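Local coordinates for protein putative aspartate aminotransferase (Thermus thermophilus, PDB 1IUG) that is a pyridoxal 5'-phosphate-dependent class-V aminotransferase, probably moving amino groups between amino acids such as aspartate and 2-oxo acids, at residues A303-V308 with F341-E346. Residues are numbered along the deposited sequence; the frame is centred on the assembly and turned at random.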
loop_
_atom_site.group_PDB
_atom_site.type_symbol
_atom_site.label_atom_id
_atom_site.label_comp_id
_atom_site.label_asym_id
_atom_site.label_seq_id
_atom_site.Cartn_x
_atom_site.Cartn_y
_atom_site.Cartn_z
ATOM N N ALA A 303 -4.181 -27.581 -12.569
ATOM C CA ALA A 303 -5.412 -27.172 -11.892
ATOM C C ALA A 303 -6.228 -28.352 -11.371
ATOM O O ALA A 303 -6.711 -28.314 -10.237
ATOM C CB ALA A 303 -6.267 -26.300 -12.809
ATOM N N GLN A 304 -6.374 -29.400 -12.183
ATOM C CA GLN A 304 -7.136 -30.571 -11.756
ATOM C C GLN A 304 -6.440 -31.322 -10.614
ATOM O O GLN A 304 -7.047 -32.165 -9.956
ATOM C CB GLN A 304 -7.466 -31.500 -12.940
ATOM C CG GLN A 304 -6.274 -32.075 -13.693
ATOM C CD GLN A 304 -6.682 -32.911 -14.910
ATOM O OE1 GLN A 304 -7.028 -32.371 -15.966
ATOM N NE2 GLN A 304 -6.626 -34.235 -14.767
ATOM N N ARG A 305 -5.172 -30.990 -10.374
ATOM C CA ARG A 305 -4.387 -31.597 -9.297
ATOM C C ARG A 305 -4.454 -30.671 -8.075
ATOM O O ARG A 305 -3.866 -30.964 -7.035
ATOM C CB ARG A 305 -2.914 -31.747 -9.703
ATOM C CG ARG A 305 -2.632 -32.441 -11.027
ATOM C CD ARG A 305 -3.154 -33.860 -11.072
ATOM N NE ARG A 305 -2.441 -34.676 -12.058
ATOM C CZ ARG A 305 -2.609 -34.598 -13.377
ATOM N NH1 ARG A 305 -3.468 -33.734 -13.900
ATOM N NH2 ARG A 305 -1.928 -35.406 -14.176
ATOM N N GLY A 306 -5.120 -29.528 -8.235
ATOM C CA GLY A 306 -5.257 -28.565 -7.151
ATOM C C GLY A 306 -4.122 -27.560 -7.028
ATOM O O GLY A 306 -3.908 -26.993 -5.955
ATOM N N ALA A 307 -3.412 -27.310 -8.125
ATOM C CA ALA A 307 -2.293 -26.370 -8.109
ATOM C C ALA A 307 -2.483 -25.185 -9.047
ATOM O O ALA A 307 -3.122 -25.296 -10.092
ATOM C CB ALA A 307 -0.990 -27.096 -8.442
ATOM N N VAL A 308 -1.919 -24.047 -8.656
ATOM C CA VAL A 308 -1.993 -22.829 -9.456
ATOM C C VAL A 308 -0.591 -22.514 -9.958
ATOM O O VAL A 308 0.355 -22.420 -9.166
ATOM C CB VAL A 308 -2.512 -21.622 -8.633
ATOM C CG1 VAL A 308 -2.645 -20.396 -9.529
ATOM C CG2 VAL A 308 -3.855 -21.955 -7.982
ATOM N N PHE A 341 4.403 -32.903 -10.724
ATOM C CA PHE A 341 4.992 -32.428 -11.965
ATOM C C PHE A 341 5.218 -33.643 -12.875
ATOM O O PHE A 341 4.941 -33.576 -14.068
ATOM C CB PHE A 341 6.302 -31.681 -11.670
ATOM C CG PHE A 341 6.831 -30.875 -12.829
ATOM C CD1 PHE A 341 6.050 -30.638 -13.962
ATOM C CD2 PHE A 341 8.125 -30.363 -12.794
ATOM C CE1 PHE A 341 6.551 -29.910 -15.037
ATOM C CE2 PHE A 341 8.635 -29.630 -13.872
ATOM C CZ PHE A 341 7.844 -29.406 -14.994
ATOM N N ARG A 342 5.669 -34.755 -12.292
ATOM C CA ARG A 342 5.887 -35.994 -13.043
ATOM C C ARG A 342 4.580 -36.391 -13.722
ATOM O O ARG A 342 4.546 -36.630 -14.924
ATOM C CB ARG A 342 6.284 -37.152 -12.119
ATOM C CG ARG A 342 7.637 -37.068 -11.441
ATOM C CD ARG A 342 8.780 -37.000 -12.434
ATOM N NE ARG A 342 10.006 -37.655 -11.962
ATOM C CZ ARG A 342 10.559 -37.502 -10.758
ATOM N NH1 ARG A 342 10.015 -36.709 -9.844
ATOM N NH2 ARG A 342 11.685 -38.143 -10.475
ATOM N N GLU A 343 3.507 -36.448 -12.934
ATOM C CA GLU A 343 2.186 -36.828 -13.434
ATOM C C GLU A 343 1.674 -35.949 -14.569
ATOM O O GLU A 343 1.100 -36.455 -15.532
ATOM C CB GLU A 343 1.168 -36.854 -12.290
ATOM C CG GLU A 343 1.492 -37.877 -11.209
ATOM C CD GLU A 343 0.380 -38.052 -10.184
ATOM O OE1 GLU A 343 -0.641 -37.335 -10.266
ATOM O OE2 GLU A 343 0.534 -38.918 -9.293
ATOM N N VAL A 344 1.871 -34.638 -14.447
ATOM C CA VAL A 344 1.434 -33.696 -15.478
ATOM C C VAL A 344 2.208 -33.941 -16.773
ATOM O O VAL A 344 1.656 -33.817 -17.867
ATOM C CB VAL A 344 1.627 -32.230 -15.018
ATOM C CG1 VAL A 344 1.350 -31.266 -16.161
ATOM C CG2 VAL A 344 0.700 -31.927 -13.855
ATOM N N LEU A 345 3.480 -34.306 -16.633
ATOM C CA LEU A 345 4.345 -34.584 -17.771
ATOM C C LEU A 345 3.901 -35.852 -18.513
ATOM O O LEU A 345 3.840 -35.867 -19.743
ATOM C CB LEU A 345 5.799 -34.705 -17.301
ATOM C CG LEU A 345 6.752 -33.544 -17.615
ATOM C CD1 LEU A 345 6.045 -32.207 -17.533
ATOM C CD2 LEU A 345 7.944 -33.590 -16.678
ATOM N N GLU A 346 3.552 -36.890 -17.756
ATOM C CA GLU A 346 3.102 -38.158 -18.326
ATOM C C GLU A 346 1.765 -38.023 -19.050
ATOM O O GLU A 346 1.442 -38.833 -19.918
ATOM C CB GLU A 346 2.969 -39.223 -17.234
ATOM C CG GLU A 346 4.271 -39.566 -16.521
ATOM C CD GLU A 346 4.089 -40.574 -15.392
ATOM O OE1 GLU A 346 2.944 -40.763 -14.919
ATOM O OE2 GLU A 346 5.103 -41.175 -14.971
#
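Arg305 carries this contact: it reaches across to the helix of 341-346 and lays its guanidinium beside Glu343 and Val344. CG stands anti to the carbonyl carbon (chi1 -52°), and the bend at chi2 sets the end of the chain along the helix surface. There Val344 CG2 sits 4.3 Å above the guanidinium plane, over its centre, so a branched aliphatic residue supplies a nonpolar floor for one face while the nitrogens remain directed outward at the rim. At that rim Glu343 OE1 approaches in plane, 3.7 Å from Arg305 NE, a long salt bridge. The carboxylate is turned 42° from the guanidinium, so the two do not form a flat, two-pronged pair. Arg305 NH2 also comes to 3.5 Å from the carbonyl O of Glu343, which lies obliquely to the guanidinium plane. A stronger polar partner is Glu347, one turn beyond Glu343 on the same helix, whose OE2 forms a salt bridge with NH2. Arginine suits the position because it offers a broad face to valine and several N-H groups to acidic residues on the same helix.

The backbone behind Arg305 closes helix 295-303. A type I turn from Ala303 to Gly306 is tied by Gly306 N to Ala303 O at 2.8 Å, and the Schellman motif ends at Gly306. Its positive phi (87°) favours glycine, since a CB there would press on the carbonyl O of Arg305. Gly306 and Val308 make backbone hydrogen bonds to Trp3, and Val308 also to Leu5, which puts strand 307-311 parallel to strand 3-4. Helix 331-348 packs beside this helix-to-strand connection, with Met340 touching Arg305 and Ala307, while Phe341 and Leu345 meet Val267 of helix 250-270 and Phe341 also reaches strand 320-323.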